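Local coordinates for protein hyaluronidase (Thermobaculum terrenum, PDB 5DIY) that probably removes N-acetylglucosamine from O-GlcNAc-modified proteins, as a family 84 glycoside hydrolase built on a TIM barrel, at residues C[137-142]-C[177-182]; C[268-273]-C[289-294]. All blocks are in the same frame, centred on the assembly; numbering follows the deposited sequence.

Overall arrangement
Strands 6-11, 37-40, 77-82 and 113-117 form the first half of the (beta/alpha)8 barrel. The chain then runs through helix 137-153, strand 160-164 and helix 175-183, which returns to lie beside the start of the earlier helix. Interaction 1 thus joins two helices of the outer layer and closes an alpha-beta-alpha loop through the fifth strand. Strands 189-192, 218-222 and 251-256 complete the barrel. Interaction 2 closes a shorter loop without strands. It joins helix 262-277, after the last strand, to the next helix along the chain, 284-296. The loops neither nest nor cross. The centres of interactions 1 and 2 lie about 39 Å apart, and the nearest atoms of interactions 1 and 2 about 20 Å apart.

Interaction 1: residues C[137-142]-C[177-182]; sequences LAEAQA and LRILGQ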
loop_
_atom_site.group_PDB
_atom_site.type_symbol
_atom_site.label_atom_id
_atom_site.label_comp_id
_atom_site.label_asym_id
_atom_site.label_seq_id
_atom_site.Cartn_x
_atom_site.Cartn_y
_atom_site.Cartn_z
ATOM N N LEU C 137 16.580 -13.603 20.963
ATOM C CA LEU C 137 15.712 -13.986 19.837
ATOM C C LEU C 137 16.505 -14.389 18.601
ATOM O O LEU C 137 16.239 -15.421 17.994
ATOM C CB LEU C 137 14.775 -12.818 19.456
ATOM C CG LEU C 137 13.296 -13.050 19.114
ATOM C CD1 LEU C 137 12.838 -12.007 18.104
ATOM C CD2 LEU C 137 12.975 -14.446 18.610
ATOM N N ALA C 138 17.471 -13.553 18.234
ATOM C CA ALA C 138 18.317 -13.784 17.054
ATOM C C ALA C 138 19.032 -15.132 17.077
ATOM O O ALA C 138 19.152 -15.781 16.044
ATOM C CB ALA C 138 19.327 -12.652 16.889
ATOM N N GLU C 139 19.471 -15.563 18.260
ATOM C CA GLU C 139 20.186 -16.837 18.425
ATOM C C GLU C 139 19.232 -18.011 18.269
ATOM O O GLU C 139 19.561 -19.006 17.616
ATOM C CB GLU C 139 20.886 -16.920 19.794
ATOM C CG GLU C 139 22.304 -16.363 19.809
ATOM C CD GLU C 139 22.949 -16.380 21.195
ATOM O OE1 GLU C 139 23.924 -15.624 21.391
ATOM O OE2 GLU C 139 22.495 -17.138 22.088
ATOM N N ALA C 140 18.056 -17.896 18.885
ATOM C CA ALA C 140 17.036 -18.938 18.810
ATOM C C ALA C 140 16.614 -19.148 17.358
ATOM O O ALA C 140 16.640 -20.269 16.858
ATOM C CB ALA C 140 15.832 -18.567 19.662
ATOM N N GLN C 141 16.257 -18.047 16.695
ATOM C CA GLN C 141 15.842 -18.059 15.288
ATOM C C GLN C 141 16.917 -18.613 14.354
ATOM O O GLN C 141 16.621 -19.441 13.489
ATOM C CB GLN C 141 15.455 -16.644 14.839
ATOM C CG GLN C 141 14.150 -16.166 15.449
ATOM C CD GLN C 141 13.819 -14.724 15.120
ATOM O OE1 GLN C 141 14.648 -13.983 14.595
ATOM N NE2 GLN C 141 12.592 -14.323 15.419
ATOM N N ALA C 142 18.154 -18.149 14.528
ATOM C CA ALA C 142 19.272 -18.612 13.702
ATOM C C ALA C 142 19.473 -20.124 13.833
ATOM O O ALA C 142 19.649 -20.815 12.828
ATOM C CB ALA C 142 20.553 -17.868 14.062
ATOM N N LEU C 177 20.196 -7.857 14.220
ATOM C CA LEU C 177 20.547 -8.028 12.800
ATOM C C LEU C 177 21.993 -8.492 12.586
ATOM O O LEU C 177 22.264 -9.300 11.691
ATOM C CB LEU C 177 20.327 -6.726 12.031
ATOM C CG LEU C 177 18.875 -6.265 11.902
ATOM C CD1 LEU C 177 18.816 -4.835 11.390
ATOM C CD2 LEU C 177 18.089 -7.210 10.996
ATOM N N ARG C 178 22.911 -7.963 13.398
ATOM C CA ARG C 178 24.324 -8.374 13.359
ATOM C C ARG C 178 24.509 -9.827 13.809
ATOM O O ARG C 178 25.290 -10.567 13.209
ATOM C CB ARG C 178 25.190 -7.428 14.200
ATOM C CG ARG C 178 25.646 -6.165 13.462
ATOM C CD ARG C 178 25.642 -4.917 14.347
ATOM N NE ARG C 178 26.129 -5.187 15.706
ATOM C CZ ARG C 178 25.852 -4.463 16.796
ATOM N NH1 ARG C 178 25.090 -3.368 16.746
ATOM N NH2 ARG C 178 26.355 -4.845 17.967
ATOM N N ILE C 179 23.777 -10.238 14.844
ATOM C CA ILE C 179 23.790 -11.631 15.302
ATOM C C ILE C 179 23.231 -12.543 14.213
ATOM O O ILE C 179 23.771 -13.617 13.958
ATOM C CB ILE C 179 22.978 -11.832 16.608
ATOM C CG1 ILE C 179 23.622 -11.076 17.780
ATOM C CG2 ILE C 179 22.864 -13.315 16.962
ATOM C CD1 ILE C 179 22.657 -10.769 18.910
ATOM N N LEU C 180 22.149 -12.105 13.575
ATOM C CA LEU C 180 21.497 -12.897 12.530
ATOM C C LEU C 180 22.417 -13.082 11.312
ATOM O O LEU C 180 22.494 -14.174 10.750
ATOM C CB LEU C 180 20.169 -12.242 12.110
ATOM C CG LEU C 180 18.950 -13.121 11.852
ATOM C CD1 LEU C 180 18.533 -13.900 13.094
ATOM C CD2 LEU C 180 17.813 -12.234 11.366
ATOM N N GLY C 181 23.115 -12.021 10.912
ATOM C CA GLY C 181 24.041 -12.099 9.780
ATOM C C GLY C 181 25.211 -13.034 10.033
ATOM O O GLY C 181 25.671 -13.720 9.120
ATOM N N GLN C 182 25.678 -13.059 11.282
ATOM C CA GLN C 182 26.763 -13.943 11.718
ATOM C C GLN C 182 26.330 -15.414 11.785
ATOM O O GLN C 182 27.058 -16.294 11.327
ATOM C CB GLN C 182 27.283 -13.470 13.093
ATOM C CG GLN C 182 28.512 -14.193 13.641
ATOM C CD GLN C 182 29.737 -14.065 12.748
ATOM O OE1 GLN C 182 29.967 -13.028 12.129
ATOM N NE2 GLN C 182 30.528 -15.128 12.676
#
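A138 meets I179 and L180 where two nearly parallel helices pack side by side. The short axes come within 8.7 Å and cross at -25°. The CB of A138 touches I179 CG2 at 3.6 Å. In I179, chi1 of -65° sets CG1 beside the backbone N, which leaves CG2 anti to that N and turned to A138. I179 CG2 also lies 4.2 Å from E139 CG, so the branch meets both residues. The carboxylate of E139 turns elsewhere and accepts a hydrogen bond from the backbone N of S135. L180 works differently. Its CB does not point at the facing helix, but chi1 at -139° helps bring CD1 back to it. L180 CD1 sits 3.6 Å from A138 O and 4.1 Å from A138 CB. L180 CD1 also lies 4.2 Å from Q141 OE1. The extended Q141 chain crosses L180 obliquely, and its amide bonds to Y176 through OE1 and to T166 through NE2. The small A138 lets the backbones approach, with A138 CA 5.6 Å from L180 CA. Helices 137-153 and 175-183 are neighbours in the outer layer of the TIM barrel, following strands 113-117 and 160-164.

Interaction 2: residues C[268-273]-C[289-294]; sequences PLYTFA and RQAVST
Y270 holds CG anti to its backbone N, with chi1 at -174°, and this carries the ring across to A291. Its second torsion turns one ring face to that residue. The CA of A291 lies 3.9 Å from the Y270 ring centroid, 19° off the normal, as a CH-pi contact. A291 CB meets Y270 CD1 at 3.4 Å. T271 CG2 adds a looser touch, 4.3 Å from A291 CB. Q290 also has CG anti to its N, and its extended chain crosses the tyrosine at about a right angle. Q290 NE2 comes 3.2 Å from Y270 OH, near the ring plane, and the amide and ring planes are 78° apart. A water lies in the ring plane 2.6 Å from Y270 OH and donates to T294 OG1 at 3.2 Å. The T294 hydroxyl in turn donates to Q290 O, which also accepts from T294 N. Replacing Y270 with an alanine would probably open a gap over A291 and leave the water without its phenolic partner. The contact joins helix 262-277, behind the last barrel strand, to helix 284-296. Carbon packing thus holds the ring, while its hydroxyl can keep a polar, water-linked setting beside exposed Q290 and T294.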
loop_
_atom_site.group_PDB
_atom_site.type_symbol
_atom_site.label_atom_id
_atom_site.label_comp_id
_atom_site.label_asym_id
_atom_site.label_seq_id
_atom_site.Cartn_x
_atom_site.Cartn_y
_atom_site.Cartn_z
ATOM N N PRO C 268 0.003 -0.152 -10.286
ATOM C CA PRO C 268 1.349 0.055 -9.724
ATOM C C PRO C 268 2.307 -1.118 -9.914
ATOM O O PRO C 268 3.509 -0.891 -10.084
ATOM C CB PRO C 268 1.080 0.296 -8.229
ATOM C CG PRO C 268 -0.256 -0.291 -7.977
ATOM C CD PRO C 268 -1.027 -0.073 -9.236
ATOM N N LEU C 269 1.795 -2.351 -9.898
ATOM C CA LEU C 269 2.638 -3.534 -10.161
ATOM C C LEU C 269 3.242 -3.536 -11.567
ATOM O O LEU C 269 4.391 -3.965 -11.745
ATOM C CB LEU C 269 1.886 -4.843 -9.887
ATOM C CG LEU C 269 1.561 -5.147 -8.415
ATOM C CD1 LEU C 269 0.711 -6.407 -8.337
ATOM C CD2 LEU C 269 2.817 -5.280 -7.561
ATOM N N TYR C 270 2.485 -3.052 -12.553
ATOM C CA TYR C 270 3.018 -2.841 -13.903
ATOM C C TYR C 270 4.257 -1.945 -13.860
ATOM O O TYR C 270 5.275 -2.263 -14.466
ATOM C CB TYR C 270 1.955 -2.234 -14.833
ATOM C CG TYR C 270 2.373 -2.125 -16.285
ATOM C CD1 TYR C 270 3.195 -1.085 -16.723
ATOM C CD2 TYR C 270 1.942 -3.059 -17.232
ATOM C CE1 TYR C 270 3.583 -0.983 -18.046
ATOM C CE2 TYR C 270 2.321 -2.958 -18.565
ATOM C CZ TYR C 270 3.141 -1.917 -18.966
ATOM O OH TYR C 270 3.531 -1.796 -20.284
ATOM N N THR C 271 4.162 -0.833 -13.133
ATOM C CA THR C 271 5.264 0.131 -13.046
ATOM C C THR C 271 6.449 -0.442 -12.267
ATOM O O THR C 271 7.610 -0.221 -12.630
ATOM C CB THR C 271 4.819 1.487 -12.444
ATOM O OG1 THR C 271 4.444 1.339 -11.061
ATOM C CG2 THR C 271 3.659 2.076 -13.244
ATOM N N PHE C 272 6.134 -1.161 -11.198
ATOM C CA PHE C 272 7.110 -1.927 -10.423
ATOM C C PHE C 272 7.906 -2.879 -11.321
ATOM O O PHE C 272 9.134 -2.882 -11.274
ATOM C CB PHE C 272 6.370 -2.652 -9.290
ATOM C CG PHE C 272 7.165 -3.713 -8.577
ATOM C CD1 PHE C 272 8.228 -3.374 -7.750
ATOM C CD2 PHE C 272 6.803 -5.057 -8.679
ATOM C CE1 PHE C 272 8.947 -4.353 -7.064
ATOM C CE2 PHE C 272 7.514 -6.042 -7.996
ATOM C CZ PHE C 272 8.588 -5.689 -7.183
ATOM N N ALA C 273 7.207 -3.636 -12.168
ATOM C CA ALA C 273 7.843 -4.573 -13.115
ATOM C C ALA C 273 8.745 -3.889 -14.146
ATOM O O ALA C 273 9.810 -4.410 -14.485
ATOM C CB ALA C 273 6.786 -5.409 -13.824
ATOM N N ARG C 289 1.573 5.846 -17.336
ATOM C CA ARG C 289 0.728 6.109 -18.522
ATOM C C ARG C 289 0.651 4.922 -19.481
ATOM O O ARG C 289 -0.418 4.629 -20.019
ATOM C CB ARG C 289 1.213 7.354 -19.278
ATOM C CG ARG C 289 1.003 8.642 -18.500
ATOM C CD ARG C 289 1.812 9.797 -19.078
ATOM N NE ARG C 289 1.440 10.076 -20.465
ATOM C CZ ARG C 289 0.329 10.710 -20.860
ATOM N NH1 ARG C 289 -0.566 11.166 -19.983
ATOM N NH2 ARG C 289 0.106 10.888 -22.162
ATOM N N GLN C 290 1.777 4.247 -19.705
ATOM C CA GLN C 290 1.771 3.003 -20.478
ATOM C C GLN C 290 0.951 1.916 -19.765
ATOM O O GLN C 290 0.215 1.165 -20.415
ATOM C CB GLN C 290 3.192 2.506 -20.760
ATOM C CG GLN C 290 3.249 1.447 -21.854
ATOM C CD GLN C 290 4.666 1.123 -22.289
ATOM O OE1 GLN C 290 5.045 1.372 -23.435
ATOM N NE2 GLN C 290 5.460 0.566 -21.373
ATOM N N ALA C 291 1.080 1.845 -18.438
ATOM C CA ALA C 291 0.282 0.929 -17.614
ATOM C C ALA C 291 -1.217 1.156 -17.794
ATOM O O ALA C 291 -1.954 0.207 -18.068
ATOM C CB ALA C 291 0.651 1.066 -16.142
ATOM N N VAL C 292 -1.652 2.410 -17.636
ATOM C CA VAL C 292 -3.066 2.791 -17.809
ATOM C C VAL C 292 -3.582 2.435 -19.216
ATOM O O VAL C 292 -4.662 1.867 -19.342
ATOM C CB VAL C 292 -3.309 4.302 -17.515
ATOM C CG1 VAL C 292 -4.696 4.755 -17.976
ATOM C CG2 VAL C 292 -3.143 4.598 -16.030
ATOM N N SER C 293 -2.811 2.769 -20.251
ATOM C CA SER C 293 -3.182 2.466 -21.647
ATOM C C SER C 293 -3.375 0.966 -21.905
ATOM O O SER C 293 -4.427 0.554 -22.395
ATOM C CB SER C 293 -2.129 3.005 -22.610
ATOM O OG SER C 293 -1.950 4.392 -22.418
ATOM N N THR C 294 -2.362 0.172 -21.563
ATOM C CA THR C 294 -2.392 -1.291 -21.707
ATOM C C THR C 294 -3.544 -1.933 -20.932
ATOM O O THR C 294 -4.332 -2.699 -21.493
ATOM C CB THR C 294 -1.077 -1.926 -21.197
ATOM O OG1 THR C 294 0.033 -1.393 -21.926
ATOM C CG2 THR C 294 -1.095 -3.457 -21.354
HETATM O O HOH W 1 2.435 -3.451 -21.944
#